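Side-chain contacts in TATA-box-binding protein (Methanococcus jannaschii, PDB 2Z8U), which probably binds the TATA box of archaeal promoters as a general transcription initiation factor, near the site where transcription starts: residues B[150-155]-B[160-165]; B[129-134]-B[139-144]; B[35-40]-B[85-90]. All blocks are in the same frame, centred on the assembly; numbering follows the deposited sequence.

Contact 1. Residues B[150-155]-B[160-165]; sequences VVVLIF and VVITGL
V160 meets V152 methyl to methyl: CG1 of V160 lies 3.7 Å from CG1 of V152, on the sheet face that also carries I154 and I162. With V160 CG1 anti to the backbone N (chi1 171°), this branch leans along the sheet toward V152, and CG2 is left beside I154. Helix 168-183 packs on that face, with I178 against V152 and I162. V161 sits on the other face. Its N bonds to L153 O and its O takes L153 N, both at 2.8 Å. Its CG2 comes to the edge of the F155 ring, in the ring plane, 3.8 Å from CE2.

The two strands form an antiparallel hairpin in the second repeat of the saddle-shaped TBP fold. The face bearing V151, L153, V161 and T163 corresponds to the concave, DNA-binding side of other TBPs; here F138 and Q137 of the second subunit pack on L153 and V161.

I162 turns back to the helix side, where its CG2 rests 3.8 Å from CB of V150. T163 N gives V151 O a 2.8 Å bond, and T163 OG1 adds a weak one to the same oxygen. In return V151 N reaches T163 O from above the carbonyl plane, 37° out of it. G164 takes a positive phi of 86°, where a side chain would jam against the preceding carbonyl. L165 then brings CD2 to 3.7 Å from V150 CG1.

Contact 2. Residues B[129-134]-B[139-144]; sequences EGTEYE and PGLVYR
E132 O takes the N-H of V142 at 2.8 Å, nearly in line with the carbonyl. E132 N returns a bond to V142 O, lying in that carbonyl's plane. This pair is the centre of an antiparallel hairpin at the edge of the sheet in the second TBP repeat; 131-133 is the outermost strand within the chain. A weak bond from R144 N to G130 O extends the pairing.

The carboxylate of E132 curls back on its own strand. Its OE1 accepts a bond from Y133 N through the anti lone pair and also binds N17 of the second subunit.

On the opposite face, T131 lies between L141 and Y143. Its CG2 is 3.5 Å from Y143 CD2, approaching the ring obliquely, and 3.9 Å from L141 CD2. T131 OG1 turns away to V128 O. Y143 has CG anti to its backbone N (chi1 -179°), which carries the ring beside T131 and sets its edge near G130 O; its OH bonds to T181 OG1 on helix 168-183. With an alanine in place of this tyrosine, T131 CG2 would probably lose its aromatic neighbour and T181 OG1 its bond to the ring hydroxyl.

G140 O lies in the plane of the Y133 ring, at its edge, 3.5 Å from CD1. G140 O is buried and has no hydrogen-bond partner in the model. The positively polarised ring edge probably offers it a weak electrostatic contact, but does not replace a hydrogen bond.

Contact 3. Residues B[35-40]-B[85-90]; sequences MILENA and KKIIKE
Apolar packing centres on L37, whose branched end reaches the helix that carries I87 and E90. CD2 of L37 is 4.0 Å from CD1 of I87, and the two side chains cross at about a right angle. L37 CD1 meets I87 CG2 as well. Both residues also rest on C52 of strand 50-54, so the contact joins the end of helix 30-36 to helix 77-94 above the sheet in the first TBP repeat. I36 packs beside them on L91 and A94.

Apolar groups also touch polar ones. I36 CD1 lies 3.7 Å from E90 O. L37 CD2 sits against the E90 carboxylate, 3.7 Å from OE1 and 3.8 Å from OE2. The E90 chain is extended beyond CG (chi2 180°), which carries the carboxylate out to this methyl.

The polar link is a single water. It donates to E90 OE1 at 2.9 Å and to I36 O at 3.1 Å, and accepts a bond from E38 N.

The water thus ties the E90 carboxylate to the backbone at and just past the end of helix 30-36. Two backbone bonds hold the water in place, and its bond to OE1 probably favours this turn of the carboxylate, while the charge stays at the border of the apolar patch.

How the contacts relate
Contacts 1 and 2 belong to the second repeat and are neighbours in one sheet. Strands 141-146 and 149-154 pair between them, through V152 N to Y143 O and I154 O to L141 N, and F155 packs on P139 and G140. Contact 1 is the more buried, with aliphatic side chains on both faces. Contact 2 lies at the edge of the sheet within this chain and has more charged groups, several meeting the second subunit. That subunit touches both hairpins but not contact 3. Contact 3 lies in the first repeat, its centre about 33 Å from that of contact 1. It is partly buried, and joins the end of one helix to the side of another through methyls and a water, where the hairpins use backbone bonds.

Contact 1. Residues B[150-155]-B[160-165]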
ATOM      1  N   VAL B 150       7.029  20.060 -12.193  1.00 33.58           N
ATOM      2  CA  VAL B 150       8.242  19.730 -12.943  1.00 32.08           C
ATOM      3  C   VAL B 150       9.156  18.801 -12.151  1.00 32.52           C
ATOM      4  O   VAL B 150       9.017  18.668 -10.940  1.00 31.98           O
ATOM      5  CB  VAL B 150       9.028  20.993 -13.369  1.00 32.59           C
ATOM      6  CG1 VAL B 150       8.183  21.841 -14.338  1.00 30.51           C
ATOM      7  CG2 VAL B 150       9.451  21.807 -12.171  1.00 31.12           C
ATOM      8  N   VAL B 151      10.085  18.163 -12.851  1.00 32.67           N
ATOM      9  CA  VAL B 151      11.132  17.378 -12.225  1.00 33.78           C
ATOM     10  C   VAL B 151      12.415  18.080 -12.516  1.00 34.89           C
ATOM     11  O   VAL B 151      12.693  18.430 -13.669  1.00 35.19           O
ATOM     12  CB  VAL B 151      11.187  15.916 -12.748  1.00 33.46           C
ATOM     13  CG1 VAL B 151      12.453  15.181 -12.203  1.00 33.33           C
ATOM     14  CG2 VAL B 151       9.946  15.201 -12.334  1.00 33.60           C
ATOM     15  N   VAL B 152      13.192  18.326 -11.466  1.00 35.00           N
ATOM     16  CA  VAL B 152      14.459  19.061 -11.604  1.00 35.57           C
ATOM     17  C   VAL B 152      15.623  18.131 -11.259  1.00 35.82           C
ATOM     18  O   VAL B 152      15.528  17.350 -10.320  1.00 35.59           O
ATOM     19  CB  VAL B 152      14.494  20.299 -10.680  1.00 35.71           C
ATOM     20  CG1 VAL B 152      15.809  21.094 -10.869  1.00 36.61           C
ATOM     21  CG2 VAL B 152      13.272  21.210 -10.949  1.00 35.38           C
ATOM     22  N   LEU B 153      16.676  18.181 -12.057  1.00 35.47           N
ATOM     23  CA  LEU B 153      17.922  17.504 -11.725  1.00 36.19           C
ATOM     24  C   LEU B 153      19.005  18.556 -11.562  1.00 35.21           C
ATOM     25  O   LEU B 153      19.189  19.419 -12.432  1.00 36.43           O
ATOM     26  CB  LEU B 153      18.325  16.515 -12.816  1.00 35.03           C
ATOM     27  CG  LEU B 153      17.203  15.705 -13.473  1.00 38.85           C
ATOM     28  CD1 LEU B 153      17.748  15.015 -14.707  1.00 40.54           C
ATOM     29  CD2 LEU B 153      16.629  14.694 -12.497  1.00 37.28           C
ATOM     30  N   ILE B 154      19.704  18.495 -10.443  1.00 33.85           N
ATOM     31  CA  ILE B 154      20.767  19.444 -10.148  1.00 33.57           C
ATOM     32  C   ILE B 154      22.079  18.690 -10.062  1.00 33.70           C
ATOM     33  O   ILE B 154      22.185  17.724  -9.296  1.00 33.26           O
ATOM     34  CB  ILE B 154      20.524  20.155  -8.801  1.00 33.51           C
ATOM     35  CG1 ILE B 154      19.158  20.867  -8.798  1.00 34.40           C
ATOM     36  CG2 ILE B 154      21.689  21.126  -8.526  1.00 31.35           C
ATOM     37  CD1 ILE B 154      18.685  21.374  -7.425  1.00 34.30           C
ATOM     38  N   PHE B 155      23.080  19.153 -10.808  1.00 33.93           N
ATOM     39  CA  PHE B 155      24.385  18.496 -10.859  1.00 33.84           C
ATOM     40  C   PHE B 155      25.439  19.257 -10.062  1.00 33.92           C
ATOM     41  O   PHE B 155      25.294  20.469  -9.843  1.00 32.63           O
ATOM     42  CB  PHE B 155      24.795  18.275 -12.324  1.00 35.07           C
ATOM     43  CG  PHE B 155      23.817  17.419 -13.071  1.00 35.61           C
ATOM     44  CD1 PHE B 155      23.850  16.035 -12.920  1.00 36.31           C
ATOM     45  CD2 PHE B 155      22.799  17.991 -13.832  1.00 37.61           C
ATOM     46  CE1 PHE B 155      22.910  15.219 -13.557  1.00 37.89           C
ATOM     47  CE2 PHE B 155      21.847  17.178 -14.481  1.00 40.47           C
ATOM     48  CZ  PHE B 155      21.918  15.794 -14.346  1.00 37.90           C
ATOM     49  N   VAL B 160      21.598  22.636 -14.114  1.00 35.36           N
ATOM     50  CA  VAL B 160      20.250  22.289 -13.650  1.00 35.86           C
ATOM     51  C   VAL B 160      19.474  21.909 -14.904  1.00 35.74           C
ATOM     52  O   VAL B 160      19.571  22.601 -15.933  1.00 35.49           O
ATOM     53  CB  VAL B 160      19.561  23.523 -13.010  1.00 36.02           C
ATOM     54  CG1 VAL B 160      18.102  23.250 -12.719  1.00 37.71           C
ATOM     55  CG2 VAL B 160      20.280  23.935 -11.740  1.00 36.25           C
ATOM     56  N   VAL B 161      18.715  20.827 -14.828  1.00 34.75           N
ATOM     57  CA  VAL B 161      17.871  20.424 -15.951  1.00 34.90           C
ATOM     58  C   VAL B 161      16.464  20.403 -15.395  1.00 34.90           C
ATOM     59  O   VAL B 161      16.208  19.780 -14.357  1.00 35.47           O
ATOM     60  CB  VAL B 161      18.249  19.014 -16.473  1.00 35.21           C
ATOM     61  CG1 VAL B 161      17.234  18.500 -17.532  1.00 34.42           C
ATOM     62  CG2 VAL B 161      19.679  18.990 -17.002  1.00 35.03           C
ATOM     63  N   ILE B 162      15.539  21.066 -16.083  1.00 34.52           N
ATOM     64  CA  ILE B 162      14.143  21.047 -15.667  1.00 34.75           C
ATOM     65  C   ILE B 162      13.321  20.301 -16.723  1.00 34.19           C
ATOM     66  O   ILE B 162      13.433  20.614 -17.913  1.00 33.80           O
ATOM     67  CB  ILE B 162      13.611  22.481 -15.470  1.00 34.42           C
ATOM     68  CG1 ILE B 162      14.531  23.270 -14.514  1.00 35.71           C
ATOM     69  CG2 ILE B 162      12.188  22.456 -14.938  1.00 35.40           C
ATOM     70  CD1 ILE B 162      14.303  24.767 -14.539  1.00 36.65           C
ATOM     71  N   THR B 163      12.533  19.303 -16.299  1.00 33.96           N
ATOM     72  CA  THR B 163      11.703  18.520 -17.235  1.00 33.95           C
ATOM     73  C   THR B 163      10.240  18.548 -16.819  1.00 33.56           C
ATOM     74  O   THR B 163       9.912  18.955 -15.704  1.00 32.47           O
ATOM     75  CB  THR B 163      12.208  17.057 -17.393  1.00 35.22           C
ATOM     76  OG1 THR B 163      11.985  16.320 -16.183  1.00 38.00           O
ATOM     77  CG2 THR B 163      13.710  17.010 -17.685  1.00 36.72           C
ATOM     78  N   GLY B 164       9.344  18.127 -17.708  1.00 32.19           N
ATOM     79  CA  GLY B 164       7.924  18.126 -17.388  1.00 33.18           C
ATOM     80  C   GLY B 164       7.244  19.452 -17.666  1.00 32.91           C
ATOM     81  O   GLY B 164       6.059  19.633 -17.371  1.00 33.32           O
ATOM     82  N   LEU B 165       7.991  20.368 -18.272  1.00 33.10           N
ATOM     83  CA  LEU B 165       7.517  21.718 -18.584  1.00 33.66           C
ATOM     84  C   LEU B 165       6.481  21.812 -19.691  1.00 33.80           C
ATOM     85  O   LEU B 165       6.602  21.140 -20.704  1.00 34.71           O
ATOM     86  CB  LEU B 165       8.698  22.569 -19.014  1.00 33.40           C
ATOM     87  CG  LEU B 165       9.631  22.976 -17.889  1.00 35.18           C
ATOM     88  CD1 LEU B 165      10.989  23.332 -18.460  1.00 33.12           C
ATOM     89  CD2 LEU B 165       9.010  24.131 -17.141  1.00 34.85           C
TER

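Contact 2. Residues B[129-134]-B[139-144]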
ATOM      1  N   GLU B 129      13.282  19.370   1.264  1.00 43.25           N
ATOM      2  CA  GLU B 129      12.362  18.244   1.253  1.00 44.16           C
ATOM      3  C   GLU B 129      11.985  17.886  -0.179  1.00 44.10           C
ATOM      4  O   GLU B 129      12.057  18.734  -1.090  1.00 44.24           O
ATOM      5  CB  GLU B 129      11.148  18.510   2.155  1.00 44.42           C
ATOM      6  CG  GLU B 129      11.457  18.257   3.645  1.00 45.21           C
ATOM      7  CD  GLU B 129      10.467  18.914   4.608  1.00 45.57           C
ATOM      8  OE1 GLU B 129       9.506  19.564   4.139  1.00 48.39           O
ATOM      9  OE2 GLU B 129      10.648  18.772   5.841  1.00 46.38           O
ATOM     10  N   GLY B 130      11.630  16.616  -0.383  1.00 43.52           N
ATOM     11  CA  GLY B 130      11.319  16.101  -1.714  1.00 42.97           C
ATOM     12  C   GLY B 130      12.524  16.022  -2.640  1.00 42.37           C
ATOM     13  O   GLY B 130      12.381  16.118  -3.876  1.00 43.28           O
ATOM     14  N   THR B 131      13.716  15.877  -2.052  1.00 41.15           N
ATOM     15  CA  THR B 131      14.948  15.695  -2.838  1.00 39.83           C
ATOM     16  C   THR B 131      15.475  14.284  -2.614  1.00 39.22           C
ATOM     17  O   THR B 131      15.246  13.700  -1.555  1.00 38.38           O
ATOM     18  CB  THR B 131      16.046  16.743  -2.488  1.00 39.38           C
ATOM     19  OG1 THR B 131      16.392  16.646  -1.106  1.00 39.67           O
ATOM     20  CG2 THR B 131      15.559  18.163  -2.791  1.00 40.10           C
ATOM     21  N   GLU B 132      16.134  13.724  -3.623  1.00 38.35           N
ATOM     22  CA  GLU B 132      16.909  12.488  -3.449  1.00 38.38           C
ATOM     23  C   GLU B 132      18.240  12.603  -4.142  1.00 38.47           C
ATOM     24  O   GLU B 132      18.375  13.307  -5.151  1.00 38.17           O
ATOM     25  CB  GLU B 132      16.207  11.235  -3.987  1.00 38.23           C
ATOM     26  CG  GLU B 132      15.538  10.371  -2.912  1.00 39.14           C
ATOM     27  CD  GLU B 132      16.474   9.669  -1.911  1.00 40.23           C
ATOM     28  OE1 GLU B 132      17.725   9.784  -1.979  1.00 39.09           O
ATOM     29  OE2 GLU B 132      15.916   8.961  -1.050  1.00 38.98           O
ATOM     30  N   TYR B 133      19.211  11.882  -3.595  1.00 38.77           N
ATOM     31  CA  TYR B 133      20.578  11.932  -4.067  1.00 38.93           C
ATOM     32  C   TYR B 133      21.221  10.627  -3.679  1.00 39.70           C
ATOM     33  O   TYR B 133      21.259  10.272  -2.482  1.00 40.26           O
ATOM     34  CB  TYR B 133      21.302  13.120  -3.438  1.00 39.06           C
ATOM     35  CG  TYR B 133      22.749  13.264  -3.827  1.00 38.51           C
ATOM     36  CD1 TYR B 133      23.120  13.375  -5.158  1.00 39.74           C
ATOM     37  CD2 TYR B 133      23.749  13.320  -2.854  1.00 40.61           C
ATOM     38  CE1 TYR B 133      24.467  13.522  -5.526  1.00 39.77           C
ATOM     39  CE2 TYR B 133      25.091  13.472  -3.207  1.00 39.32           C
ATOM     40  CZ  TYR B 133      25.440  13.566  -4.543  1.00 39.77           C
ATOM     41  OH  TYR B 133      26.766  13.721  -4.908  1.00 40.47           O
ATOM     42  N   GLU B 134      21.683   9.895  -4.686  1.00 39.80           N
ATOM     43  CA  GLU B 134      22.373   8.628  -4.493  1.00 41.21           C
ATOM     44  C   GLU B 134      23.421   8.507  -5.571  1.00 41.24           C
ATOM     45  O   GLU B 134      23.162   7.852  -6.584  1.00 40.61           O
ATOM     46  CB  GLU B 134      21.392   7.460  -4.639  1.00 41.69           C
ATOM     47  CG  GLU B 134      20.766   7.015  -3.379  1.00 45.33           C
ATOM     48  CD  GLU B 134      21.734   6.279  -2.470  1.00 46.73           C
ATOM     49  OE1 GLU B 134      22.487   5.387  -2.929  1.00 50.79           O
ATOM     50  OE2 GLU B 134      21.732   6.605  -1.281  1.00 47.22           O
ATOM     51  N   PRO B 139      23.828  10.124 -11.342  1.00 43.42           N
ATOM     52  CA  PRO B 139      24.478  11.392 -11.097  1.00 43.17           C
ATOM     53  C   PRO B 139      23.405  12.466 -10.851  1.00 42.76           C
ATOM     54  O   PRO B 139      22.341  12.417 -11.473  1.00 43.22           O
ATOM     55  CB  PRO B 139      25.198  11.653 -12.428  1.00 43.34           C
ATOM     56  CG  PRO B 139      24.302  11.072 -13.437  1.00 42.89           C
ATOM     57  CD  PRO B 139      23.734   9.828 -12.791  1.00 43.47           C
ATOM     58  N   GLY B 140      23.675  13.428  -9.972  1.00 41.95           N
ATOM     59  CA  GLY B 140      22.733  14.538  -9.785  1.00 40.45           C
ATOM     60  C   GLY B 140      21.747  14.282  -8.663  1.00 39.66           C
ATOM     61  O   GLY B 140      21.521  13.131  -8.260  1.00 39.63           O
ATOM     62  N   LEU B 141      21.197  15.371  -8.144  1.00 37.65           N
ATOM     63  CA  LEU B 141      20.147  15.342  -7.162  1.00 36.88           C
ATOM     64  C   LEU B 141      18.776  15.542  -7.848  1.00 37.10           C
ATOM     65  O   LEU B 141      18.632  16.408  -8.734  1.00 36.28           O
ATOM     66  CB  LEU B 141      20.409  16.466  -6.163  1.00 36.74           C
ATOM     67  CG  LEU B 141      19.410  16.692  -5.038  1.00 35.72           C
ATOM     68  CD1 LEU B 141      20.148  17.048  -3.784  1.00 36.92           C
ATOM     69  CD2 LEU B 141      18.427  17.778  -5.417  1.00 33.35           C
ATOM     70  N   VAL B 142      17.789  14.744  -7.437  1.00 37.41           N
ATOM     71  CA  VAL B 142      16.438  14.809  -7.996  1.00 37.68           C
ATOM     72  C   VAL B 142      15.531  15.606  -7.066  1.00 38.40           C
ATOM     73  O   VAL B 142      15.472  15.380  -5.859  1.00 36.98           O
ATOM     74  CB  VAL B 142      15.851  13.403  -8.303  1.00 38.24           C
ATOM     75  CG1 VAL B 142      14.466  13.509  -8.944  1.00 37.49           C
ATOM     76  CG2 VAL B 142      16.796  12.622  -9.225  1.00 37.58           C
ATOM     77  N   TYR B 143      14.826  16.558  -7.658  1.00 39.12           N
ATOM     78  CA  TYR B 143      14.018  17.486  -6.914  1.00 40.42           C
ATOM     79  C   TYR B 143      12.693  17.646  -7.661  1.00 41.00           C
ATOM     80  O   TYR B 143      12.666  18.110  -8.792  1.00 40.95           O
ATOM     81  CB  TYR B 143      14.795  18.807  -6.856  1.00 41.70           C
ATOM     82  CG  TYR B 143      14.171  19.945  -6.095  1.00 42.68           C
ATOM     83  CD1 TYR B 143      14.472  21.267  -6.441  1.00 43.91           C
ATOM     84  CD2 TYR B 143      13.295  19.719  -5.039  1.00 42.58           C
ATOM     85  CE1 TYR B 143      13.920  22.328  -5.742  1.00 45.53           C
ATOM     86  CE2 TYR B 143      12.741  20.772  -4.337  1.00 44.67           C
ATOM     87  CZ  TYR B 143      13.065  22.072  -4.692  1.00 44.41           C
ATOM     88  OH  TYR B 143      12.513  23.123  -3.997  1.00 45.58           O
ATOM     89  N   ARG B 144      11.595  17.254  -7.042  1.00 41.02           N
ATOM     90  CA  ARG B 144      10.299  17.414  -7.690  1.00 42.46           C
ATOM     91  C   ARG B 144       9.591  18.688  -7.217  1.00 43.10           C
ATOM     92  O   ARG B 144       9.515  18.946  -6.011  1.00 44.29           O
ATOM     93  CB  ARG B 144       9.441  16.158  -7.480  1.00 41.87           C
ATOM     94  CG  ARG B 144       8.209  16.093  -8.376  1.00 42.73           C
ATOM     95  CD  ARG B 144       7.750  14.660  -8.536  1.00 42.13           C
ATOM     96  NE  ARG B 144       6.475  14.522  -9.247  1.00 42.99           N
ATOM     97  CZ  ARG B 144       5.936  13.353  -9.590  1.00 44.01           C
ATOM     98  NH1 ARG B 144       6.567  12.226  -9.291  1.00 41.60           N
ATOM     99  NH2 ARG B 144       4.750  13.299 -10.214  1.00 45.86           N
TER

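Contact 3. Residues B[35-40]-B[85-90]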
ATOM      1  N   MET B  35       3.920   3.643 -47.119  1.00 32.75           N
ATOM      2  CA  MET B  35       4.328   3.590 -48.528  1.00 33.53           C
ATOM      3  C   MET B  35       5.034   4.855 -49.010  1.00 34.24           C
ATOM      4  O   MET B  35       5.782   4.816 -49.977  1.00 33.94           O
ATOM      5  CB  MET B  35       3.133   3.341 -49.436  1.00 32.47           C
ATOM      6  CG  MET B  35       2.566   1.956 -49.312  1.00 32.73           C
ATOM      7  SD  MET B  35       1.148   1.818 -50.395  1.00 33.02           S
ATOM      8  CE  MET B  35       0.711   0.133 -50.182  1.00 32.62           C
ATOM      9  N   ILE B  36       4.798   5.975 -48.358  1.00 35.47           N
ATOM     10  CA  ILE B  36       5.391   7.198 -48.893  1.00 37.44           C
ATOM     11  C   ILE B  36       6.419   7.864 -47.998  1.00 38.48           C
ATOM     12  O   ILE B  36       7.348   8.493 -48.507  1.00 38.98           O
ATOM     13  CB  ILE B  36       4.333   8.209 -49.372  1.00 38.09           C
ATOM     14  CG1 ILE B  36       3.399   8.569 -48.232  1.00 38.62           C
ATOM     15  CG2 ILE B  36       3.609   7.675 -50.646  1.00 37.52           C
ATOM     16  CD1 ILE B  36       2.368   9.617 -48.552  1.00 42.13           C
ATOM     17  N   LEU B  37       6.277   7.745 -46.687  1.00 39.42           N
ATOM     18  CA  LEU B  37       7.310   8.288 -45.807  1.00 41.01           C
ATOM     19  C   LEU B  37       8.561   7.427 -45.830  1.00 42.55           C
ATOM     20  O   LEU B  37       8.500   6.228 -45.575  1.00 42.64           O
ATOM     21  CB  LEU B  37       6.821   8.441 -44.373  1.00 40.04           C
ATOM     22  CG  LEU B  37       5.625   9.356 -44.142  1.00 39.32           C
ATOM     23  CD1 LEU B  37       5.406   9.505 -42.641  1.00 38.04           C
ATOM     24  CD2 LEU B  37       5.823  10.714 -44.808  1.00 40.29           C
ATOM     25  N   GLU B  38       9.691   8.055 -46.128  1.00 44.64           N
ATOM     26  CA  GLU B  38      10.982   7.396 -45.969  1.00 47.05           C
ATOM     27  C   GLU B  38      11.303   7.319 -44.475  1.00 47.37           C
ATOM     28  O   GLU B  38      10.919   8.207 -43.714  1.00 48.54           O
ATOM     29  CB  GLU B  38      12.073   8.160 -46.723  1.00 47.41           C
ATOM     30  CG  GLU B  38      11.960   8.086 -48.254  1.00 50.46           C
ATOM     31  CD  GLU B  38      12.354   6.734 -48.840  1.00 55.12           C
ATOM     32  OE1 GLU B  38      13.381   6.158 -48.405  1.00 56.41           O
ATOM     33  OE2 GLU B  38      11.640   6.251 -49.758  1.00 56.79           O
ATOM     34  N   ASN B  39      11.973   6.247 -44.056  1.00 48.14           N
ATOM     35  CA  ASN B  39      12.375   6.072 -42.657  1.00 48.36           C
ATOM     36  C   ASN B  39      11.209   5.695 -41.744  1.00 47.91           C
ATOM     37  O   ASN B  39      11.255   5.979 -40.533  1.00 49.06           O
ATOM     38  CB  ASN B  39      13.037   7.350 -42.108  1.00 48.80           C
ATOM     39  CG  ASN B  39      14.286   7.753 -42.875  1.00 49.89           C
ATOM     40  OD1 ASN B  39      14.629   8.933 -42.931  1.00 51.23           O
ATOM     41  ND2 ASN B  39      14.972   6.779 -43.463  1.00 50.78           N
ATOM     42  N   ALA B  40      10.162   5.092 -42.313  1.00 46.87           N
ATOM     43  CA  ALA B  40       8.938   4.781 -41.560  1.00 45.64           C
ATOM     44  C   ALA B  40       8.991   3.361 -41.047  1.00 45.03           C
ATOM     45  O   ALA B  40       9.314   2.428 -41.799  1.00 44.59           O
ATOM     46  CB  ALA B  40       7.686   4.981 -42.421  1.00 45.46           C
ATOM     47  N   LYS B  85       4.494  19.962 -40.696  1.00 34.18           N
ATOM     48  CA  LYS B  85       3.889  20.425 -41.944  1.00 35.02           C
ATOM     49  C   LYS B  85       4.525  19.817 -43.227  1.00 35.00           C
ATOM     50  O   LYS B  85       3.865  19.664 -44.243  1.00 33.57           O
ATOM     51  CB  LYS B  85       3.769  21.948 -41.980  1.00 36.99           C
ATOM     52  CG  LYS B  85       2.561  22.452 -41.150  1.00 38.14           C
ATOM     53  CD  LYS B  85       2.677  23.899 -40.706  1.00 42.99           C
ATOM     54  CE  LYS B  85       1.302  24.444 -40.166  1.00 44.76           C
ATOM     55  NZ  LYS B  85       0.738  23.854 -38.846  1.00 45.96           N
ATOM     56  N   LYS B  86       5.808  19.474 -43.155  1.00 34.87           N
ATOM     57  CA  LYS B  86       6.509  18.832 -44.273  1.00 34.87           C
ATOM     58  C   LYS B  86       5.954  17.443 -44.520  1.00 34.02           C
ATOM     59  O   LYS B  86       5.704  17.032 -45.677  1.00 32.79           O
ATOM     60  CB  LYS B  86       8.002  18.744 -43.952  1.00 34.60           C
ATOM     61  CG  LYS B  86       8.747  20.050 -44.214  1.00 37.78           C
ATOM     62  CD  LYS B  86      10.242  19.936 -43.929  1.00 38.33           C
ATOM     63  CE  LYS B  86      10.902  21.326 -43.970  1.00 42.96           C
ATOM     64  NZ  LYS B  86      12.357  21.228 -43.657  1.00 46.50           N
ATOM     65  N   ILE B  87       5.756  16.716 -43.418  1.00 33.74           N
ATOM     66  CA  ILE B  87       5.114  15.387 -43.462  1.00 33.86           C
ATOM     67  C   ILE B  87       3.677  15.485 -43.984  1.00 33.68           C
ATOM     68  O   ILE B  87       3.279  14.678 -44.839  1.00 32.18           O
ATOM     69  CB  ILE B  87       5.185  14.697 -42.075  1.00 35.06           C
ATOM     70  CG1 ILE B  87       6.662  14.523 -41.639  1.00 35.62           C
ATOM     71  CG2 ILE B  87       4.377  13.394 -42.040  1.00 36.90           C
ATOM     72  CD1 ILE B  87       7.455  13.462 -42.388  1.00 40.04           C
ATOM     73  N   ILE B  88       2.904  16.450 -43.457  1.00 32.35           N
ATOM     74  CA  ILE B  88       1.526  16.718 -43.920  1.00 32.28           C
ATOM     75  C   ILE B  88       1.464  16.940 -45.448  1.00 32.19           C
ATOM     76  O   ILE B  88       0.631  16.356 -46.149  1.00 31.13           O
ATOM     77  CB  ILE B  88       0.896  17.928 -43.126  1.00 33.09           C
ATOM     78  CG1 ILE B  88       0.619  17.492 -41.675  1.00 32.67           C
ATOM     79  CG2 ILE B  88      -0.370  18.489 -43.834  1.00 32.15           C
ATOM     80  CD1 ILE B  88       0.072  18.588 -40.776  1.00 33.23           C
ATOM     81  N   LYS B  89       2.360  17.780 -45.953  1.00 32.47           N
ATOM     82  CA  LYS B  89       2.435  18.023 -47.401  1.00 32.92           C
ATOM     83  C   LYS B  89       2.639  16.724 -48.179  1.00 32.90           C
ATOM     84  O   LYS B  89       1.995  16.511 -49.195  1.00 33.76           O
ATOM     85  CB  LYS B  89       3.536  19.010 -47.730  1.00 32.49           C
ATOM     86  CG  LYS B  89       3.715  19.262 -49.217  1.00 33.34           C
ATOM     87  CD  LYS B  89       4.687  20.411 -49.424  1.00 35.31           C
ATOM     88  CE  LYS B  89       4.761  20.801 -50.893  1.00 36.58           C
ATOM     89  NZ  LYS B  89       5.008  19.656 -51.804  1.00 39.28           N
ATOM     90  N   GLU B  90       3.545  15.860 -47.727  1.00 33.72           N
ATOM     91  CA  GLU B  90       3.742  14.581 -48.428  1.00 34.18           C
ATOM     92  C   GLU B  90       2.480  13.753 -48.452  1.00 33.45           C
ATOM     93  O   GLU B  90       2.093  13.225 -49.494  1.00 33.22           O
ATOM     94  CB  GLU B  90       4.838  13.751 -47.780  1.00 35.37           C
ATOM     95  CG  GLU B  90       6.224  14.308 -47.928  1.00 36.57           C
ATOM     96  CD  GLU B  90       7.193  13.390 -47.235  1.00 40.99           C
ATOM     97  OE1 GLU B  90       7.405  12.268 -47.739  1.00 44.88           O
ATOM     98  OE2 GLU B  90       7.715  13.767 -46.183  1.00 43.79           O
TER
HETATM   99  O   HOH W   1       9.695  10.473 -48.114  1.00 48.74           O